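Local coordinates for protein DNA-binding transcriptional repressor YiaJ (Escherichia coli, PDB 1YSQ) that represses transcription of the yiaKLMNOPQRS operon as an IclR-family DNA-binding regulator, and is represented here by its C-terminal effector-binding domain, at residues 9-12 with 13-17; 99-103 with 104-108; 150-154 with 155-159; 158-162 with 163-167. All blocks are in the same frame, centred on the assembly; numbering follows the deposited sequence.

Contact 1 (9-12 with 13-17); sequences NIIH and IAAPH
The carbonyl oxygens of Asn9, Ile10 and Ile11 accept the N-H groups of Ile13, Ala14 and Ala15, one turn further along the helix. The bond from Ile13 N to Asn9 O is the longest of the three at 3.2 Å and nearly straight, with 165° at the hydrogen. Ala14 N to Ile10 O and Ala15 N to Ile11 O are both 2.8 Å. The series breaks at the next step, because Pro16 brings no N-H. Its ring carbon CD sits 3.7 Å from His12 O, where an amide donor would otherwise lie. His17 N reaches no oxygen of the turn before either and makes a weak bond to Ala14 O, so the helix is kinked here but runs on.

One apolar pair of side chains meets across the turn, Ile11 CG2 touching Ala15 CB only loosely, at 4.4 Å. Other side-chain carbons lie against carbonyl oxygens: Ala15 CB is 3.2 Å from Ile11 O, and Ile13 sends CG1 back along the helix, anti to its carbonyl carbon (chi1 -66°), which lays CG1 3.4 Å from Asn9 O. Outward, Ile10 and Ala14 rest on Phe31, Ile11 and Ala15 on Tyr43, and Ala14 also meets Ile176.

The two histidines bond beyond this turn, His17 NE2 with Glu179 OE1 and His12 ND1 weakly with Gly193 O. The whole is a proline-kinked alpha-helix, the N-terminal helix 8-25 of the GAF-like IclR effector domain, packed on the antiparallel sheet beside helix 162-182.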
loop_
_atom_site.group_PDB
_atom_site.type_symbol
_atom_site.label_atom_id
_atom_site.label_comp_id
_atom_site.label_asym_id
_atom_site.label_seq_id
_atom_site.Cartn_x
_atom_site.Cartn_y
_atom_site.Cartn_z
ATOM N N ASN A 9 -3.969 19.011 0.099
ATOM C CA ASN A 9 -3.470 19.230 -1.255
ATOM C C ASN A 9 -3.333 17.925 -2.037
ATOM O O ASN A 9 -3.790 17.842 -3.171
ATOM C CB ASN A 9 -2.130 19.986 -1.245
ATOM C CG ASN A 9 -2.228 21.355 -0.582
ATOM O OD1 ASN A 9 -3.330 21.890 -0.370
ATOM N ND2 ASN A 9 -1.069 21.935 -0.245
ATOM N N ILE A 10 -2.715 16.912 -1.430
ATOM C CA ILE A 10 -2.565 15.624 -2.112
ATOM C C ILE A 10 -3.919 14.911 -2.333
ATOM O O ILE A 10 -4.137 14.308 -3.384
ATOM C CB ILE A 10 -1.491 14.700 -1.438
ATOM C CG1 ILE A 10 -1.155 13.500 -2.339
ATOM C CG2 ILE A 10 -1.941 14.218 -0.042
ATOM C CD1 ILE A 10 -0.385 13.852 -3.609
ATOM N N ILE A 11 -4.830 15.003 -1.374
ATOM C CA ILE A 11 -6.146 14.380 -1.576
ATOM C C ILE A 11 -6.904 15.077 -2.721
ATOM O O ILE A 11 -7.531 14.414 -3.556
ATOM C CB ILE A 11 -6.946 14.280 -0.252
ATOM C CG1 ILE A 11 -6.312 13.192 0.629
ATOM C CG2 ILE A 11 -8.402 13.895 -0.520
ATOM C CD1 ILE A 11 -6.613 13.318 2.113
ATOM N N HIS A 12 -6.774 16.405 -2.805
ATOM C CA HIS A 12 -7.361 17.154 -3.920
ATOM C C HIS A 12 -6.866 16.689 -5.297
ATOM O O HIS A 12 -7.658 16.513 -6.228
ATOM C CB HIS A 12 -7.158 18.670 -3.762
ATOM C CG HIS A 12 -7.967 19.469 -4.737
ATOM N ND1 HIS A 12 -9.335 19.610 -4.628
ATOM C CD2 HIS A 12 -7.610 20.115 -5.875
ATOM C CE1 HIS A 12 -9.781 20.329 -5.643
ATOM N NE2 HIS A 12 -8.755 20.650 -6.414
ATOM N N ILE A 13 -5.559 16.498 -5.416
ATOM C CA ILE A 13 -4.946 15.925 -6.610
ATOM C C ILE A 13 -5.414 14.485 -6.843
ATOM O O ILE A 13 -5.797 14.121 -7.963
ATOM C CB ILE A 13 -3.396 15.940 -6.464
ATOM C CG1 ILE A 13 -2.861 17.376 -6.443
ATOM C CG2 ILE A 13 -2.705 15.077 -7.581
ATOM C CD1 ILE A 13 -1.333 17.459 -6.413
ATOM N N ALA A 14 -5.360 13.664 -5.791
ATOM C CA ALA A 14 -5.526 12.218 -5.954
ATOM C C ALA A 14 -6.971 11.734 -6.091
ATOM O O ALA A 14 -7.232 10.781 -6.840
ATOM C CB ALA A 14 -4.817 11.469 -4.838
ATOM N N ALA A 15 -7.903 12.383 -5.383
ATOM C CA ALA A 15 -9.282 11.877 -5.266
ATOM C C ALA A 15 -9.993 11.463 -6.575
ATOM O O ALA A 15 -10.566 10.388 -6.616
ATOM C CB ALA A 15 -10.169 12.835 -4.432
ATOM N N PRO A 16 -9.947 12.261 -7.650
ATOM C CA PRO A 16 -10.623 11.859 -8.894
ATOM C C PRO A 16 -10.066 10.542 -9.436
ATOM O O PRO A 16 -10.806 9.714 -9.989
ATOM C CB PRO A 16 -10.276 12.987 -9.871
ATOM C CG PRO A 16 -9.843 14.123 -9.040
ATOM C CD PRO A 16 -9.238 13.545 -7.803
ATOM N N HIS A 17 -8.750 10.372 -9.282
ATOM C CA HIS A 17 -8.049 9.195 -9.772
ATOM C C HIS A 17 -8.358 7.969 -8.916
ATOM O O HIS A 17 -8.561 6.880 -9.447
ATOM C CB HIS A 17 -6.538 9.448 -9.798
ATOM C CG HIS A 17 -6.138 10.570 -10.696
ATOM N ND1 HIS A 17 -6.184 10.470 -12.069
ATOM C CD2 HIS A 17 -5.714 11.828 -10.422
ATOM C CE1 HIS A 17 -5.785 11.611 -12.603
ATOM N NE2 HIS A 17 -5.496 12.453 -11.625
#

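Contact 2 (99-103 with 104-108); sequences NTITE and LPAMF
Ile101 meets the first turn of helix 104-117 with its CG2 methyl. That branch stands anti to the residue's own backbone N and comes in over Ala106 and Met107: CG2 is 3.7 Å from Met107 N, 3.8 Å from Met107 CB and 4.1 Å from Ala106 CB. The thioether chain of Met107 bends at both chi2 and chi3 (56° and 81°), which swings its terminal methyl back, so that CE lies 3.9 Å from the same Ile101 CG2. One isoleucine methyl is thus held between the root and the end of the methionine, and Lys71 of helix 68-75 also touches both residues.

At Thr102 the carbonyl oxygen accepts from Trp86 NE1 and ties the chain to helix 79-88.

Glu103 occupies the N-cap position. Its carbonyl O receives Met107 N at 3.0 Å, which is the opening bond of the helix. The carboxylate reaches the first turn through a solvent molecule: Glu103 OE1 accepts from a water at 2.8 Å, and that water accepts weakly from Ala106 N at 3.1 Å. A negative group near this helix start should be favourable for the helix dipole, though the water makes the coupling indirect. Pro105 follows in the first turn, where its missing N-H costs no helical bond, and its CD rests by Glu103 C. This is a helix N-terminus with a water-mediated side-chain link, sited where the loop after helix 79-88 enters helix 104-117.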
loop_
_atom_site.group_PDB
_atom_site.type_symbol
_atom_site.label_atom_id
_atom_site.label_comp_id
_atom_site.label_asym_id
_atom_site.label_seq_id
_atom_site.Cartn_x
_atom_site.Cartn_y
_atom_site.Cartn_z
ATOM N N ASN A 99 1.802 -16.177 7.658
ATOM C CA ASN A 99 2.458 -15.547 6.510
ATOM C C ASN A 99 3.160 -14.231 6.816
ATOM O O ASN A 99 3.929 -13.748 5.989
ATOM C CB ASN A 99 1.450 -15.309 5.380
ATOM C CG ASN A 99 0.715 -16.578 4.989
ATOM O OD1 ASN A 99 1.346 -17.580 4.640
ATOM N ND2 ASN A 99 -0.617 -16.550 5.058
ATOM N N THR A 100 2.901 -13.667 7.993
ATOM C CA THR A 100 3.492 -12.384 8.380
ATOM C C THR A 100 5.006 -12.490 8.340
ATOM O O THR A 100 5.566 -13.504 8.770
ATOM C CB THR A 100 3.044 -11.990 9.790
ATOM O OG1 THR A 100 1.619 -12.095 9.879
ATOM C CG2 THR A 100 3.350 -10.501 10.057
ATOM N N ILE A 101 5.661 -11.442 7.832
ATOM C CA ILE A 101 7.102 -11.445 7.720
ATOM C C ILE A 101 7.674 -10.891 9.019
ATOM O O ILE A 101 7.601 -9.680 9.273
ATOM C CB ILE A 101 7.575 -10.630 6.486
ATOM C CG1 ILE A 101 6.927 -11.166 5.195
ATOM C CG2 ILE A 101 9.099 -10.677 6.375
ATOM C CD1 ILE A 101 7.055 -10.221 3.999
ATOM N N THR A 102 8.224 -11.785 9.843
ATOM C CA THR A 102 8.745 -11.420 11.167
ATOM C C THR A 102 10.269 -11.512 11.303
ATOM O O THR A 102 10.826 -11.030 12.299
ATOM C CB THR A 102 8.085 -12.258 12.291
ATOM O OG1 THR A 102 8.295 -13.655 12.045
ATOM C CG2 THR A 102 6.567 -12.098 12.272
ATOM N N GLU A 103 10.925 -12.123 10.313
ATOM C CA GLU A 103 12.372 -12.305 10.305
ATOM C C GLU A 103 13.035 -11.321 9.350
ATOM O O GLU A 103 12.593 -11.149 8.204
ATOM C CB GLU A 103 12.746 -13.743 9.904
ATOM C CG GLU A 103 11.975 -14.827 10.647
ATOM C CD GLU A 103 12.238 -16.231 10.095
ATOM O OE1 GLU A 103 12.273 -16.418 8.841
ATOM O OE2 GLU A 103 12.410 -17.161 10.921
ATOM N N LEU A 104 14.102 -10.687 9.825
ATOM C CA LEU A 104 14.816 -9.679 9.037
ATOM C C LEU A 104 15.349 -10.152 7.673
ATOM O O LEU A 104 15.190 -9.437 6.670
ATOM C CB LEU A 104 15.932 -9.041 9.876
ATOM C CG LEU A 104 16.673 -7.840 9.288
ATOM C CD1 LEU A 104 15.669 -6.753 8.846
ATOM C CD2 LEU A 104 17.673 -7.297 10.298
ATOM N N PRO A 105 16.022 -11.306 7.609
ATOM C CA PRO A 105 16.520 -11.789 6.309
ATOM C C PRO A 105 15.390 -11.959 5.289
ATOM O O PRO A 105 15.556 -11.529 4.153
ATOM C CB PRO A 105 17.184 -13.125 6.657
ATOM C CG PRO A 105 17.583 -12.946 8.120
ATOM C CD PRO A 105 16.433 -12.199 8.719
ATOM N N ALA A 106 14.279 -12.569 5.708
ATOM C CA ALA A 106 13.092 -12.712 4.875
ATOM C C ALA A 106 12.563 -11.350 4.429
ATOM O O ALA A 106 12.156 -11.199 3.276
ATOM C CB ALA A 106 12.004 -13.498 5.611
ATOM N N MET A 107 12.583 -10.361 5.326
ATOM C CA MET A 107 12.104 -9.036 4.948
ATOM C C MET A 107 12.995 -8.390 3.877
ATOM O O MET A 107 12.488 -7.801 2.912
ATOM C CB MET A 107 11.941 -8.098 6.147
ATOM C CG MET A 107 11.359 -6.705 5.742
ATOM S SD MET A 107 9.762 -6.652 4.836
ATOM C CE MET A 107 8.663 -6.835 6.211
ATOM N N PHE A 108 14.310 -8.516 4.031
ATOM C CA PHE A 108 15.227 -7.945 3.040
ATOM C C PHE A 108 14.998 -8.567 1.657
ATOM O O PHE A 108 15.057 -7.872 0.640
ATOM C CB PHE A 108 16.694 -8.118 3.477
ATOM C CG PHE A 108 17.214 -6.981 4.311
ATOM C CD1 PHE A 108 17.152 -5.679 3.850
ATOM C CD2 PHE A 108 17.758 -7.220 5.573
ATOM C CE1 PHE A 108 17.638 -4.625 4.627
ATOM C CE2 PHE A 108 18.239 -6.175 6.357
ATOM C CZ PHE A 108 18.184 -4.879 5.879
HETATM O O HOH W 1 14.417 -15.142 7.505
#

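Contact 3 (150-154 with 155-159); sequences ISLST and SRLKQ. With PO4 (phosphate ion), chain C.
Strand 150-153 turns straight into the helix at Ser153, with Leu152 and Ser153 touching its first turn: the short axes of strand and helix 155-159 stand at 100° and pass 6.3 Å apart. Ser153 is the N-cap. Its OG, at chi1 64°, accepts from Arg156 N at 3.0 Å and donates to phosphate O2 at 2.5 Å, which is short; Ser153 N grips the same oxygen at 2.9 Å. Arg156 offers the anion its aliphatic part, CG lying 3.4 Å from phosphate O3. The guanidinium turns instead to Gln159, NH1 giving OE1 a 2.8 Å bond within the guanidinium plane.

Leu152 and Leu157 cross at about a right angle, CD1 of the first 4.0 Å from CB of the second. Thr154 CG2 runs alongside Lys158 and meets its CE, while Thr154 OG1 bonds to Ser131 OG on the neighbouring strand 130-137.

The serine hydroxyl therefore serves two purposes: it caps the helix and binds phosphate. Main-chain N-H groups of Met51 and Leu52 also hold this ion, which probably came from the crystallisation liquor. The N-H groups and hydroxyl can receive an anion, perhaps aided by the helix dipole; this does not identify an effector.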
loop_
_atom_site.group_PDB
_atom_site.type_symbol
_atom_site.label_atom_id
_atom_site.label_comp_id
_atom_site.label_asym_id
_atom_site.label_seq_id
_atom_site.Cartn_x
_atom_site.Cartn_y
_atom_site.Cartn_z
ATOM N N ILE A 150 -4.971 -1.679 -3.327
ATOM C CA ILE A 150 -6.291 -2.273 -3.517
ATOM C C ILE A 150 -6.404 -3.445 -2.554
ATOM O O ILE A 150 -5.513 -4.299 -2.531
ATOM C CB ILE A 150 -6.470 -2.794 -4.979
ATOM C CG1 ILE A 150 -6.414 -1.637 -5.990
ATOM C CG2 ILE A 150 -7.784 -3.598 -5.091
ATOM C CD1 ILE A 150 -6.421 -2.083 -7.500
ATOM N N SER A 151 -7.485 -3.508 -1.761
ATOM C CA SER A 151 -7.715 -4.673 -0.899
ATOM C C SER A 151 -8.852 -5.482 -1.488
ATOM O O SER A 151 -9.821 -4.915 -2.007
ATOM C CB SER A 151 -8.101 -4.279 0.546
ATOM O OG SER A 151 -7.287 -3.243 1.081
ATOM N N LEU A 152 -8.736 -6.805 -1.392
ATOM C CA LEU A 152 -9.759 -7.708 -1.899
ATOM C C LEU A 152 -9.553 -9.081 -1.276
ATOM O O LEU A 152 -8.514 -9.328 -0.656
ATOM C CB LEU A 152 -9.716 -7.783 -3.437
ATOM C CG LEU A 152 -8.552 -8.506 -4.130
ATOM C CD1 LEU A 152 -8.905 -8.729 -5.607
ATOM C CD2 LEU A 152 -7.233 -7.759 -4.016
ATOM N N SER A 153 -10.538 -9.970 -1.424
ATOM C CA SER A 153 -10.395 -11.336 -0.928
ATOM C C SER A 153 -9.313 -12.078 -1.718
ATOM O O SER A 153 -9.167 -11.897 -2.941
ATOM C CB SER A 153 -11.722 -12.111 -1.006
ATOM O OG SER A 153 -12.128 -12.269 -2.356
ATOM N N THR A 154 -8.562 -12.920 -1.011
ATOM C CA THR A 154 -7.528 -13.735 -1.632
ATOM C C THR A 154 -8.150 -14.588 -2.742
ATOM O O THR A 154 -7.563 -14.775 -3.809
ATOM C CB THR A 154 -6.917 -14.643 -0.582
ATOM O OG1 THR A 154 -6.443 -13.835 0.500
ATOM C CG2 THR A 154 -5.663 -15.338 -1.139
ATOM N N SER A 155 -9.353 -15.072 -2.452
ATOM C CA SER A 155 -10.143 -15.862 -3.371
ATOM C C SER A 155 -10.359 -15.111 -4.681
ATOM O O SER A 155 -10.119 -15.659 -5.771
ATOM C CB SER A 155 -11.484 -16.178 -2.724
ATOM O OG SER A 155 -12.076 -17.247 -3.409
ATOM N N ARG A 156 -10.806 -13.856 -4.581
ATOM C CA ARG A 156 -11.035 -13.069 -5.779
ATOM C C ARG A 156 -9.723 -12.749 -6.497
ATOM O O ARG A 156 -9.653 -12.796 -7.724
ATOM C CB ARG A 156 -11.826 -11.785 -5.485
ATOM C CG ARG A 156 -12.182 -11.012 -6.744
ATOM C CD ARG A 156 -13.072 -11.797 -7.704
ATOM N NE ARG A 156 -13.492 -10.995 -8.854
ATOM C CZ ARG A 156 -13.860 -11.487 -10.038
ATOM N NH1 ARG A 156 -13.871 -12.797 -10.263
ATOM N NH2 ARG A 156 -14.213 -10.657 -11.006
ATOM N N LEU A 157 -8.681 -12.445 -5.732
ATOM C CA LEU A 157 -7.388 -12.121 -6.338
ATOM C C LEU A 157 -6.852 -13.283 -7.195
ATOM O O LEU A 157 -6.304 -13.077 -8.288
ATOM C CB LEU A 157 -6.384 -11.755 -5.251
ATOM C CG LEU A 157 -4.964 -11.428 -5.727
ATOM C CD1 LEU A 157 -4.984 -10.267 -6.709
ATOM C CD2 LEU A 157 -4.126 -11.111 -4.524
ATOM N N LYS A 158 -7.027 -14.500 -6.705
ATOM C CA LYS A 158 -6.598 -15.675 -7.461
ATOM C C LYS A 158 -7.381 -15.807 -8.766
ATOM O O LYS A 158 -6.830 -16.217 -9.787
ATOM C CB LYS A 158 -6.698 -16.931 -6.601
ATOM C CG LYS A 158 -5.483 -17.105 -5.707
ATOM C CD LYS A 158 -5.750 -18.033 -4.549
ATOM C CE LYS A 158 -4.558 -18.060 -3.588
ATOM N NZ LYS A 158 -4.853 -18.943 -2.411
ATOM N N GLN A 159 -8.654 -15.417 -8.734
ATOM C CA GLN A 159 -9.518 -15.477 -9.901
ATOM C C GLN A 159 -9.158 -14.441 -10.959
ATOM O O GLN A 159 -9.148 -14.747 -12.151
ATOM C CB GLN A 159 -10.983 -15.275 -9.497
ATOM C CG GLN A 159 -11.586 -16.403 -8.691
ATOM C CD GLN A 159 -13.061 -16.165 -8.387
ATOM O OE1 GLN A 159 -13.563 -15.072 -8.585
ATOM N NE2 GLN A 159 -13.749 -17.199 -7.922
HETATM P P PO4 C . -14.041 -9.046 -3.462
HETATM O O1 PO4 C . -15.378 -9.669 -3.165
HETATM O O2 PO4 C . -12.954 -9.957 -2.983
HETATM O O3 PO4 C . -13.994 -8.793 -4.937
HETATM O O4 PO4 C . -13.907 -7.709 -2.760
#

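Contact 4 (158-162 with 163-167); sequences KQVGE and KNLLK
Glu162 O takes Leu166 N at 2.7 Å, an early bond of helix 162-182. The motif is a tight helix-to-helix turn: helix 154-160 stops, and Gly161, its first residue out of helical geometry, is also the N-cap of the next helix. With phi positive, at 97°, Gly161 has a backbone in which a CB would press on the carbonyl oxygen of Val160, and the lack of one lets the chain turn sharply from one helix into the next. Leu165 N bonds only weakly to Gly161 O, at 3.3 Å.

Asn164 folds back over this turn. Its CG is anti to the carbonyl carbon (chi1 -73°), which carries the amide toward the end of the first helix, where ND2 donates to Val160 O. The modelled 2.4 Å is too short to trust in detail, though at 164° the direction is sensible.

Toward the sheet, Leu165 and Leu166 both pack on Ile133, as does Glu162. The side chain of Glu162 runs beside Lys163 and Leu166. Its OE1 makes only a long salt bridge with Lys163 NZ, 3.8 Å, and OE2 skirts Leu166 CD2 at 4.1 Å. Val160 and Leu165 add the apolar link between the helices, crossing obliquely so that Val160 CG2 meets Leu165 CD1 at 3.7 Å.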
loop_
_atom_site.group_PDB
_atom_site.type_symbol
_atom_site.label_atom_id
_atom_site.label_comp_id
_atom_site.label_asym_id
_atom_site.label_seq_id
_atom_site.Cartn_x
_atom_site.Cartn_y
_atom_site.Cartn_z
ATOM N N LYS A 158 -7.027 -14.500 -6.705
ATOM C CA LYS A 158 -6.598 -15.675 -7.461
ATOM C C LYS A 158 -7.381 -15.807 -8.766
ATOM O O LYS A 158 -6.830 -16.217 -9.787
ATOM C CB LYS A 158 -6.698 -16.931 -6.601
ATOM C CG LYS A 158 -5.483 -17.105 -5.707
ATOM C CD LYS A 158 -5.750 -18.033 -4.549
ATOM C CE LYS A 158 -4.558 -18.060 -3.588
ATOM N NZ LYS A 158 -4.853 -18.943 -2.411
ATOM N N GLN A 159 -8.654 -15.417 -8.734
ATOM C CA GLN A 159 -9.518 -15.477 -9.901
ATOM C C GLN A 159 -9.158 -14.441 -10.959
ATOM O O GLN A 159 -9.148 -14.747 -12.151
ATOM C CB GLN A 159 -10.983 -15.275 -9.497
ATOM C CG GLN A 159 -11.586 -16.403 -8.691
ATOM C CD GLN A 159 -13.061 -16.165 -8.387
ATOM O OE1 GLN A 159 -13.563 -15.072 -8.585
ATOM N NE2 GLN A 159 -13.749 -17.199 -7.922
ATOM N N VAL A 160 -8.864 -13.215 -10.531
ATOM C CA VAL A 160 -8.600 -12.133 -11.489
ATOM C C VAL A 160 -7.128 -11.927 -11.851
ATOM O O VAL A 160 -6.833 -11.514 -12.971
ATOM C CB VAL A 160 -9.226 -10.798 -11.053
ATOM C CG1 VAL A 160 -10.734 -10.933 -11.045
ATOM C CG2 VAL A 160 -8.743 -10.411 -9.689
ATOM N N GLY A 161 -6.230 -12.205 -10.912
ATOM C CA GLY A 161 -4.797 -12.104 -11.125
ATOM C C GLY A 161 -4.194 -10.785 -10.642
ATOM O O GLY A 161 -4.805 -9.711 -10.832
ATOM N N GLU A 162 -3.003 -10.859 -10.047
ATOM C CA GLU A 162 -2.319 -9.661 -9.537
ATOM C C GLU A 162 -1.955 -8.694 -10.643
ATOM O O GLU A 162 -2.208 -7.496 -10.522
ATOM C CB GLU A 162 -1.046 -9.970 -8.724
ATOM C CG GLU A 162 -0.428 -8.689 -8.149
ATOM C CD GLU A 162 1.078 -8.702 -7.918
ATOM O OE1 GLU A 162 1.760 -9.700 -8.230
ATOM O OE2 GLU A 162 1.594 -7.688 -7.396
ATOM N N LYS A 163 -1.338 -9.210 -11.707
ATOM C CA LYS A 163 -0.885 -8.355 -12.787
ATOM C C LYS A 163 -2.056 -7.689 -13.480
ATOM O O LYS A 163 -1.952 -6.540 -13.913
ATOM C CB LYS A 163 -0.007 -9.132 -13.775
ATOM C CG LYS A 163 1.393 -9.487 -13.222
ATOM C CD LYS A 163 2.185 -8.249 -12.752
ATOM C CE LYS A 163 3.644 -8.591 -12.356
ATOM N NZ LYS A 163 3.989 -8.201 -10.955
ATOM N N ASN A 164 -3.180 -8.401 -13.571
ATOM C CA ASN A 164 -4.382 -7.837 -14.163
ATOM C C ASN A 164 -4.846 -6.582 -13.419
ATOM O O ASN A 164 -5.188 -5.582 -14.052
ATOM C CB ASN A 164 -5.507 -8.878 -14.239
ATOM C CG ASN A 164 -5.261 -9.924 -15.322
ATOM O OD1 ASN A 164 -4.563 -9.665 -16.307
ATOM N ND2 ASN A 164 -5.811 -11.113 -15.134
ATOM N N LEU A 165 -4.840 -6.636 -12.085
ATOM C CA LEU A 165 -5.257 -5.501 -11.271
ATOM C C LEU A 165 -4.134 -4.471 -11.104
ATOM O O LEU A 165 -4.392 -3.279 -10.927
ATOM C CB LEU A 165 -5.731 -5.987 -9.898
ATOM C CG LEU A 165 -7.157 -6.526 -9.813
ATOM C CD1 LEU A 165 -7.384 -7.165 -8.439
ATOM C CD2 LEU A 165 -8.198 -5.410 -10.069
ATOM N N LEU A 166 -2.887 -4.933 -11.166
ATOM C CA LEU A 166 -1.750 -4.044 -10.984
ATOM C C LEU A 166 -1.689 -2.973 -12.079
ATOM O O LEU A 166 -1.299 -1.826 -11.833
ATOM C CB LEU A 166 -0.441 -4.856 -10.905
ATOM C CG LEU A 166 0.893 -4.136 -10.757
ATOM C CD1 LEU A 166 0.882 -3.227 -9.536
ATOM C CD2 LEU A 166 2.014 -5.165 -10.624
ATOM N N LYS A 167 -2.095 -3.342 -13.289
ATOM C CA LYS A 167 -2.059 -2.387 -14.389
ATOM C C LYS A 167 -2.838 -1.068 -14.146
ATOM O O LYS A 167 -2.223 -0.004 -14.218
ATOM C CB LYS A 167 -2.430 -3.041 -15.716
ATOM C CG LYS A 167 -2.085 -2.174 -16.908
ATOM C CD LYS A 167 -2.437 -2.883 -18.188
ATOM C CE LYS A 167 -3.191 -1.959 -19.110
ATOM N NZ LYS A 167 -2.278 -1.516 -20.182
#

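Contacts 3 and 4 are consecutive: they share Lys158 and Gln159 on helix 154-160, their centres lie about 8 Å apart, and Leu152 CD1 of one packs on Leu165 CD1 of the other, 3.6 Å away. Contacts 1 and 2 sit on opposite sides of the chain's centre, with centres about 33 Å apart. Contacts 1 and 3 are partly buried, contact 1 on the sheet and contact 3 at the end of one of its strands; contacts 2 and 4 lie at the surface. Contact 1 lies within the first half of one helix, built from backbone bonds; the others are helix starts: a water beside a carboxylate, a serine hydroxyl shared with phosphate, and a glycine turn, with an asparagine amide modelled doubtfully close across it.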